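Deseasin MCP-01 (Pseudoalteromonas sp., PDB 3VV3) degrades collagen as a bacterial serine protease of the subtilisin family, its catalytic domain carrying bound calcium ions. Local coordinates at residues Glu33-Ser38 / Val126-Ser131; Thr107-Thr112 / Ala272-Ala277; Gln180-Ala185 / Ser215-Asp220. All blocks are in the same frame, centred on the assembly; numbering follows the deposited sequence.

Contact 1: Glu33-Ser38 / Val126-Ser131; sequences EAWSIS and VNHDVS
Trp35 meets both Val126 and His128. Its indole N-H points at Val126 O: NE1 to O is 2.9 Å, and the bond is nearly straight at 166°. The oxygen lies close to the plane of the indole. One face of the same ring takes the edge of His128, a T-shaped pair with planes at 72°. His128 NE2 leads and stands over the middle of the indole, 3.2 Å from Trp35 CD2. The six-membered ring of Trp35 and the imidazole have centroids 4.2 Å apart. In Trp35, CG is beside the backbone N (chi1 -67°), which turns the indole across to the loop. With an alanine in place of Trp35, Val126 O is likely to lose this donor, and the His128 edge the ring it stands over. Trp35, on the segment that follows from helix 31-34, packs on the loop that runs from helix 105-114 to strand 131-136 of the central parallel sheet. Further along, Ile37 N and Ser38 N both bond to Ala34 O and close the turn. Ser38 O lies at the indole edge, in its plane. Ser38 OG hydrogen-bonds to Ser285 OG and Gly40 N.

Contact 2: Thr107-Thr112 / Ala272-Ala277; sequences THVSGT and ATPHVA
Thr112 of one helix packs on Pro274 and His275 of the other. Its CB lies 3.9 Å from Pro274 CB and equally near CG of that ring. From there the branch CG2 runs on, anti to the backbone N, while OG1 takes the place beside it (chi1 -65°). This sends the methyl between proline and histidine. On the proline side, Thr112 CG2 is 3.9 Å from Pro274 CB. On the other, it sits squarely over one face of His275 in a CH-pi contact, 3.5 Å from the ring centroid and only 12° off the ring normal. One turn back, Val109 receives the same proline: Pro274 CB is 3.4 Å from Val109 O, and Pro274 CG is 3.9 Å from Val109 CB. The proline N cannot bond to the preceding turn, and helix 272-277 is kinked there. The axes approach to 8.4 Å and cross at -38°. Helices 105-114 and 269-284 pack together near the centre of the chain; they begin at or close to His105 and Ser270, probably two of the catalytic triad, as in subtilisins. Strand 166-171 meets Pro274 through Asn170, and strand 254-258 meets Thr112 and His275 through Ile254.

Contact 3: Gln180-Ala185 / Ser215-Asp220; sequences QALADA and SNYEND
Tyr217 OH, packed against Leu182, accepts a hydrogen bond from Ser179 N, just before helix 180-191. The polar end of this buried ring is thereby satisfied. Leu182 CB lies 3.6 Å from Tyr217 OH, so the aliphatic chain of the leucine sits beside the bonded hydroxyl.

The rest of the contact is mainly apolar and belongs to Tyr217. Its ring lies against the first turns of the helix. Ala183 CA stands over one face, 4.2 Å above the plane and toward the rim, and Ala183 CB is 4.0 Å from Tyr217 CE1. The two backbones are closest at this pair, where Ala183 CA and Tyr217 CA are 6.8 Å apart. Leu182 CD2 comes to 3.6 Å from Tyr217 CE2. The leucine and tyrosine side chains cross at about a right angle. Leu182 CG is anti to the backbone N (chi1 -179°), which brings its branched end across to the phenol. Leu182 also touches Ile150 and Ile153 of helix 146-161. The side chain of Asn219, two residues on from the tyrosine, lies near Ala183.

On the exposed side of the helix, Gln180 NE2 reaches Asp184 OD1 at 2.9 Å, with an angle of 155° at the hydrogen. The donor lies in the plane of its own amide but comes from above the carboxylate plane, 43° out of it. This bond spans one helical turn.

Helix 180-191 connects parallel strands 166-171 and 195-199, a beta-alpha-beta crossover. The loop 215-220 leads into the next strand, 222-228. Packing of such a connecting helix against the approach to a neighbouring strand fits the alpha/beta layout of the subtilase fold.

Contacts 1 and 2 are neighbours, with centres 14 Å apart. They touch through Val126: its N probably hydrogen-bonds to Thr112 O at 2.9 Å, and its CG2 packs on His275 O at 3.7 Å. Their segments alternate along the chain. Contact 3 is nested in the loop closed by contact 2; their centres are 21 Å apart and their nearest atoms about 8 Å. Contacts 1 and 3 lie on opposite sides of the chain's centre, 30 Å apart between centres. In contact 2, the Val109 side chain touches the residues of the probable Ser-His-Asp triad. Calcium is farther off, about 11 Å from the Trp35 side chain and 12 Å from that of His275.

Contact 1: Glu33-Ser38 / Val126-Ser131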
loop_
_atom_site.group_PDB
_atom_site.type_symbol
_atom_site.label_atom_id
_atom_site.label_comp_id
_atom_site.label_asym_id
_atom_site.label_seq_id
_atom_site.Cartn_x
_atom_site.Cartn_y
_atom_site.Cartn_z
ATOM N N GLU A 33 22.790 13.726 -14.012
ATOM C CA GLU A 33 23.873 14.647 -13.716
ATOM C C GLU A 33 24.787 14.035 -12.655
ATOM O O GLU A 33 26.011 14.029 -12.799
ATOM C CB GLU A 33 23.317 15.995 -13.261
ATOM C CG GLU A 33 22.618 16.804 -14.370
ATOM C CD GLU A 33 21.190 16.361 -14.684
ATOM O OE1 GLU A 33 20.678 15.405 -14.049
ATOM O OE2 GLU A 33 20.574 16.984 -15.587
ATOM N N ALA A 34 24.191 13.493 -11.596
ATOM C CA ALA A 34 24.979 12.883 -10.530
ATOM C C ALA A 34 25.832 11.738 -11.064
ATOM O O ALA A 34 26.968 11.531 -10.622
ATOM C CB ALA A 34 24.066 12.389 -9.389
ATOM N N TRP A 35 25.288 10.996 -12.020
ATOM C CA TRP A 35 25.990 9.834 -12.553
ATOM C C TRP A 35 27.264 10.193 -13.315
ATOM O O TRP A 35 28.072 9.323 -13.605
ATOM C CB TRP A 35 25.063 8.981 -13.420
ATOM C CG TRP A 35 23.969 8.327 -12.623
ATOM C CD1 TRP A 35 24.005 8.005 -11.293
ATOM C CD2 TRP A 35 22.688 7.906 -13.105
ATOM N NE1 TRP A 35 22.818 7.416 -10.918
ATOM C CE2 TRP A 35 21.995 7.343 -12.011
ATOM C CE3 TRP A 35 22.052 7.958 -14.353
ATOM C CZ2 TRP A 35 20.709 6.825 -12.130
ATOM C CZ3 TRP A 35 20.778 7.446 -14.471
ATOM C CH2 TRP A 35 20.114 6.886 -13.360
ATOM N N SER A 36 27.448 11.468 -13.628
ATOM C CA SER A 36 28.697 11.895 -14.258
ATOM C C SER A 36 29.829 11.873 -13.231
ATOM O O SER A 36 31.007 11.813 -13.586
ATOM C CB SER A 36 28.548 13.290 -14.880
ATOM O OG SER A 36 28.421 14.291 -13.886
ATOM N N ILE A 37 29.456 11.905 -11.955
ATOM C CA ILE A 37 30.411 11.864 -10.853
ATOM C C ILE A 37 30.588 10.434 -10.350
ATOM O O ILE A 37 31.709 9.963 -10.176
ATOM C CB ILE A 37 29.953 12.763 -9.688
ATOM C CG1 ILE A 37 29.821 14.220 -10.150
ATOM C CG2 ILE A 37 30.898 12.643 -8.487
ATOM C CD1 ILE A 37 29.140 15.130 -9.132
ATOM N N SER A 38 29.471 9.748 -10.114
ATOM C CA SER A 38 29.507 8.370 -9.650
ATOM C C SER A 38 28.220 7.647 -10.017
ATOM O O SER A 38 27.138 8.236 -9.957
ATOM C CB SER A 38 29.689 8.317 -8.133
ATOM O OG SER A 38 29.821 6.974 -7.688
ATOM N N VAL A 126 18.990 4.567 -8.052
ATOM C CA VAL A 126 19.840 5.731 -7.831
ATOM C C VAL A 126 21.303 5.305 -7.994
ATOM O O VAL A 126 22.135 6.077 -8.482
ATOM C CB VAL A 126 19.635 6.350 -6.432
ATOM C CG1 VAL A 126 20.549 7.560 -6.239
ATOM C CG2 VAL A 126 18.169 6.746 -6.223
ATOM N N ASN A 127 21.602 4.077 -7.576
ATOM C CA ASN A 127 22.890 3.440 -7.857
ATOM C C ASN A 127 22.760 2.461 -9.008
ATOM O O ASN A 127 21.819 1.661 -9.036
ATOM C CB ASN A 127 23.403 2.669 -6.632
ATOM C CG ASN A 127 23.559 3.549 -5.414
ATOM O OD1 ASN A 127 24.628 4.102 -5.166
ATOM N ND2 ASN A 127 22.485 3.695 -4.653
ATOM N N HIS A 128 23.696 2.511 -9.959
ATOM C CA HIS A 128 23.782 1.467 -10.979
ATOM C C HIS A 128 24.413 0.228 -10.375
ATOM O O HIS A 128 24.095 -0.896 -10.757
ATOM C CB HIS A 128 24.668 1.901 -12.145
ATOM C CG HIS A 128 24.108 3.031 -12.940
ATOM N ND1 HIS A 128 24.460 3.256 -14.257
ATOM C CD2 HIS A 128 23.220 3.998 -12.614
ATOM C CE1 HIS A 128 23.813 4.319 -14.701
ATOM N NE2 HIS A 128 23.053 4.784 -13.728
ATOM N N ASP A 129 25.336 0.460 -9.448
ATOM C CA ASP A 129 26.064 -0.606 -8.769
ATOM C C ASP A 129 26.070 -0.339 -7.268
ATOM O O ASP A 129 26.363 0.769 -6.832
ATOM C CB ASP A 129 27.502 -0.668 -9.287
ATOM C CG ASP A 129 27.567 -0.917 -10.782
ATOM O OD1 ASP A 129 27.296 -2.058 -11.209
ATOM O OD2 ASP A 129 27.873 0.033 -11.525
ATOM N N VAL A 130 25.732 -1.363 -6.492
ATOM C CA VAL A 130 25.644 -1.262 -5.041
ATOM C C VAL A 130 25.404 -2.684 -4.551
ATOM O O VAL A 130 25.124 -3.568 -5.359
ATOM C CB VAL A 130 24.479 -0.320 -4.617
ATOM C CG1 VAL A 130 23.121 -0.941 -4.975
ATOM C CG2 VAL A 130 24.553 0.034 -3.127
ATOM N N SER A 131 25.531 -2.927 -3.248
ATOM C CA SER A 131 25.202 -4.237 -2.696
ATOM C C SER A 131 24.015 -4.097 -1.759
ATOM O O SER A 131 24.052 -3.301 -0.828
ATOM C CB SER A 131 26.391 -4.850 -1.940
ATOM O OG SER A 131 27.454 -5.166 -2.828
#

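Contact 2: Thr107-Thr112 / Ala272-Ala277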
loop_
_atom_site.group_PDB
_atom_site.type_symbol
_atom_site.label_atom_id
_atom_site.label_comp_id
_atom_site.label_asym_id
_atom_site.label_seq_id
_atom_site.Cartn_x
_atom_site.Cartn_y
_atom_site.Cartn_z
ATOM N N THR A 107 11.173 -5.719 -2.818
ATOM C CA THR A 107 11.857 -5.756 -4.107
ATOM C C THR A 107 11.692 -4.428 -4.824
ATOM O O THR A 107 12.610 -3.946 -5.496
ATOM C CB THR A 107 11.318 -6.899 -4.966
ATOM O OG1 THR A 107 11.578 -8.136 -4.295
ATOM C CG2 THR A 107 11.985 -6.918 -6.357
ATOM N N HIS A 108 10.519 -3.830 -4.659
ATOM C CA HIS A 108 10.239 -2.534 -5.261
ATOM C C HIS A 108 11.180 -1.461 -4.703
ATOM O O HIS A 108 11.824 -0.729 -5.467
ATOM C CB HIS A 108 8.765 -2.157 -5.050
ATOM C CG HIS A 108 8.291 -1.065 -5.959
ATOM N ND1 HIS A 108 8.491 0.270 -5.682
ATOM C CD2 HIS A 108 7.631 -1.115 -7.142
ATOM C CE1 HIS A 108 7.973 1.001 -6.656
ATOM N NE2 HIS A 108 7.446 0.185 -7.554
ATOM N N VAL A 109 11.284 -1.371 -3.379
ATOM C CA VAL A 109 12.170 -0.374 -2.792
ATOM C C VAL A 109 13.628 -0.681 -3.157
ATOM O O VAL A 109 14.414 0.234 -3.404
ATOM C CB VAL A 109 11.977 -0.204 -1.256
ATOM C CG1 VAL A 109 10.517 0.106 -0.935
ATOM C CG2 VAL A 109 12.421 -1.430 -0.503
ATOM N N SER A 110 13.982 -1.965 -3.209
ATOM C CA SER A 110 15.339 -2.343 -3.609
ATOM C C SER A 110 15.710 -1.840 -5.009
ATOM O O SER A 110 16.817 -1.337 -5.228
ATOM C CB SER A 110 15.538 -3.860 -3.504
ATOM O OG SER A 110 15.402 -4.294 -2.158
ATOM N N GLY A 111 14.784 -1.972 -5.954
ATOM C CA GLY A 111 15.014 -1.508 -7.320
ATOM C C GLY A 111 15.217 -0.004 -7.416
ATOM O O GLY A 111 15.966 0.486 -8.257
ATOM N N THR A 112 14.557 0.744 -6.542
ATOM C CA THR A 112 14.743 2.192 -6.518
ATOM C C THR A 112 16.135 2.561 -5.995
ATOM O O THR A 112 16.793 3.464 -6.506
ATOM C CB THR A 112 13.629 2.862 -5.693
ATOM O OG1 THR A 112 12.375 2.643 -6.353
ATOM C CG2 THR A 112 13.873 4.377 -5.526
ATOM N N ALA A 272 9.506 7.023 -1.619
ATOM C CA ALA A 272 10.376 8.185 -1.450
ATOM C C ALA A 272 11.630 7.795 -0.663
ATOM O O ALA A 272 12.745 8.210 -0.983
ATOM C CB ALA A 272 9.620 9.313 -0.727
ATOM N N THR A 273 11.426 6.993 0.377
ATOM C CA THR A 273 12.503 6.555 1.258
ATOM C C THR A 273 13.716 5.956 0.520
ATOM O O THR A 273 14.858 6.364 0.781
ATOM C CB THR A 273 11.920 5.612 2.339
ATOM O OG1 THR A 273 10.988 6.366 3.130
ATOM C CG2 THR A 273 12.997 5.044 3.252
ATOM N N PRO A 274 13.484 5.012 -0.410
ATOM C CA PRO A 274 14.627 4.422 -1.125
ATOM C C PRO A 274 15.336 5.363 -2.105
ATOM O O PRO A 274 16.492 5.101 -2.422
ATOM C CB PRO A 274 14.013 3.213 -1.853
ATOM C CG PRO A 274 12.560 3.555 -1.982
ATOM C CD PRO A 274 12.235 4.277 -0.690
ATOM N N HIS A 275 14.690 6.429 -2.580
ATOM C CA HIS A 275 15.455 7.429 -3.329
ATOM C C HIS A 275 16.521 8.025 -2.410
ATOM O O HIS A 275 17.677 8.220 -2.813
ATOM C CB HIS A 275 14.559 8.540 -3.894
ATOM C CG HIS A 275 13.694 8.095 -5.034
ATOM N ND1 HIS A 275 14.085 8.188 -6.355
ATOM C CD2 HIS A 275 12.460 7.538 -5.045
ATOM C CE1 HIS A 275 13.126 7.712 -7.129
ATOM N NE2 HIS A 275 12.126 7.314 -6.356
ATOM N N VAL A 276 16.124 8.302 -1.167
ATOM C CA VAL A 276 17.040 8.878 -0.185
ATOM C C VAL A 276 18.099 7.873 0.282
ATOM O O VAL A 276 19.292 8.208 0.360
ATOM C CB VAL A 276 16.286 9.475 1.029
ATOM C CG1 VAL A 276 17.280 9.997 2.066
ATOM C CG2 VAL A 276 15.353 10.593 0.568
ATOM N N ALA A 277 17.684 6.644 0.576
ATOM C CA ALA A 277 18.654 5.618 0.946
ATOM C C ALA A 277 19.630 5.385 -0.206
ATOM O O ALA A 277 20.845 5.260 -0.001
ATOM C CB ALA A 277 17.957 4.311 1.331
#

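Contact 3: Gln180-Ala185 / Ser215-Asp220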
loop_
_atom_site.group_PDB
_atom_site.type_symbol
_atom_site.label_atom_id
_atom_site.label_comp_id
_atom_site.label_asym_id
_atom_site.label_seq_id
_atom_site.Cartn_x
_atom_site.Cartn_y
_atom_site.Cartn_z
ATOM N N GLN A 180 10.670 1.425 23.412
ATOM C CA GLN A 180 12.009 1.659 23.923
ATOM C C GLN A 180 12.997 0.663 23.327
ATOM O O GLN A 180 14.163 0.996 23.095
ATOM C CB GLN A 180 12.039 1.569 25.453
ATOM C CG GLN A 180 13.349 2.065 26.042
ATOM C CD GLN A 180 13.610 3.523 25.705
ATOM O OE1 GLN A 180 12.840 4.407 26.082
ATOM N NE2 GLN A 180 14.707 3.781 25.000
ATOM N N ALA A 181 12.542 -0.570 23.111
ATOM C CA ALA A 181 13.394 -1.596 22.520
ATOM C C ALA A 181 13.807 -1.195 21.109
ATOM O O ALA A 181 14.960 -1.383 20.718
ATOM C CB ALA A 181 12.689 -2.956 22.509
ATOM N N LEU A 182 12.868 -0.647 20.341
ATOM C CA LEU A 182 13.193 -0.208 18.980
ATOM C C LEU A 182 14.097 1.031 19.008
ATOM O O LEU A 182 15.080 1.116 18.259
ATOM C CB LEU A 182 11.918 0.043 18.162
ATOM C CG LEU A 182 12.109 0.490 16.705
ATOM C CD1 LEU A 182 13.125 -0.411 16.013
ATOM C CD2 LEU A 182 10.766 0.453 15.968
ATOM N N ALA A 183 13.771 1.989 19.872
ATOM C CA ALA A 183 14.636 3.156 20.053
ATOM C C ALA A 183 16.072 2.713 20.359
ATOM O O ALA A 183 17.040 3.266 19.826
ATOM C CB ALA A 183 14.105 4.038 21.167
ATOM N N ASP A 184 16.201 1.721 21.234
ATOM C CA ASP A 184 17.512 1.239 21.660
ATOM C C ASP A 184 18.260 0.550 20.518
ATOM O O ASP A 184 19.479 0.673 20.407
ATOM C CB ASP A 184 17.375 0.270 22.834
ATOM C CG ASP A 184 17.021 0.963 24.143
ATOM O OD1 ASP A 184 16.992 2.211 24.196
ATOM O OD2 ASP A 184 16.767 0.240 25.129
ATOM N N ALA A 185 17.530 -0.189 19.685
ATOM C CA ALA A 185 18.142 -0.847 18.541
ATOM C C ALA A 185 18.671 0.214 17.579
ATOM O O ALA A 185 19.760 0.072 17.003
ATOM C CB ALA A 185 17.138 -1.751 17.846
ATOM N N SER A 215 9.460 6.815 12.081
ATOM C CA SER A 215 9.967 8.111 11.610
ATOM C C SER A 215 10.030 9.178 12.711
ATOM O O SER A 215 10.889 10.054 12.661
ATOM C CB SER A 215 9.198 8.620 10.391
ATOM O OG SER A 215 7.833 8.777 10.689
ATOM N N ASN A 216 9.150 9.095 13.710
ATOM C CA ASN A 216 9.163 10.068 14.808
ATOM C C ASN A 216 10.223 9.825 15.891
ATOM O O ASN A 216 10.369 10.651 16.797
ATOM C CB ASN A 216 7.774 10.218 15.462
ATOM C CG ASN A 216 6.926 11.310 14.822
ATOM O OD1 ASN A 216 6.500 11.191 13.676
ATOM N ND2 ASN A 216 6.674 12.385 15.570
ATOM N N TYR A 217 10.957 8.713 15.829
ATOM C CA TYR A 217 12.028 8.519 16.810
ATOM C C TYR A 217 12.985 9.699 16.709
ATOM O O TYR A 217 13.340 10.112 15.609
ATOM C CB TYR A 217 12.767 7.192 16.612
ATOM C CG TYR A 217 11.971 6.027 17.141
ATOM C CD1 TYR A 217 11.655 5.945 18.498
ATOM C CD2 TYR A 217 11.518 5.021 16.294
ATOM C CE1 TYR A 217 10.904 4.894 18.995
ATOM C CE2 TYR A 217 10.770 3.962 16.780
ATOM C CZ TYR A 217 10.468 3.904 18.136
ATOM O OH TYR A 217 9.721 2.861 18.630
ATOM N N GLU A 218 13.380 10.248 17.856
ATOM C CA GLU A 218 14.218 11.450 17.882
ATOM C C GLU A 218 15.720 11.162 17.751
ATOM O O GLU A 218 16.557 12.077 17.763
ATOM C CB GLU A 218 13.926 12.255 19.146
ATOM C CG GLU A 218 12.524 12.861 19.165
ATOM C CD GLU A 218 12.201 13.521 20.488
ATOM O OE1 GLU A 218 13.049 13.465 21.402
ATOM O OE2 GLU A 218 11.100 14.095 20.617
ATOM N N ASN A 219 16.055 9.884 17.607
ATOM C CA ASN A 219 17.428 9.473 17.363
ATOM C C ASN A 219 18.058 10.317 16.252
ATOM O O ASN A 219 17.451 10.531 15.200
ATOM C CB ASN A 219 17.467 7.985 16.999
ATOM C CG ASN A 219 16.954 7.089 18.120
ATOM O OD1 ASN A 219 17.708 6.281 18.663
ATOM N ND2 ASN A 219 15.682 7.227 18.472
ATOM N N ASP A 220 19.271 10.810 16.478
ATOM C CA ASP A 220 19.903 11.690 15.494
ATOM C C ASP A 220 20.161 11.047 14.124
ATOM O O ASP A 220 20.244 11.752 13.115
ATOM C CB ASP A 220 21.202 12.283 16.039
ATOM C CG ASP A 220 20.963 13.354 17.089
ATOM O OD1 ASP A 220 19.940 14.071 17.000
ATOM O OD2 ASP A 220 21.811 13.486 17.998
#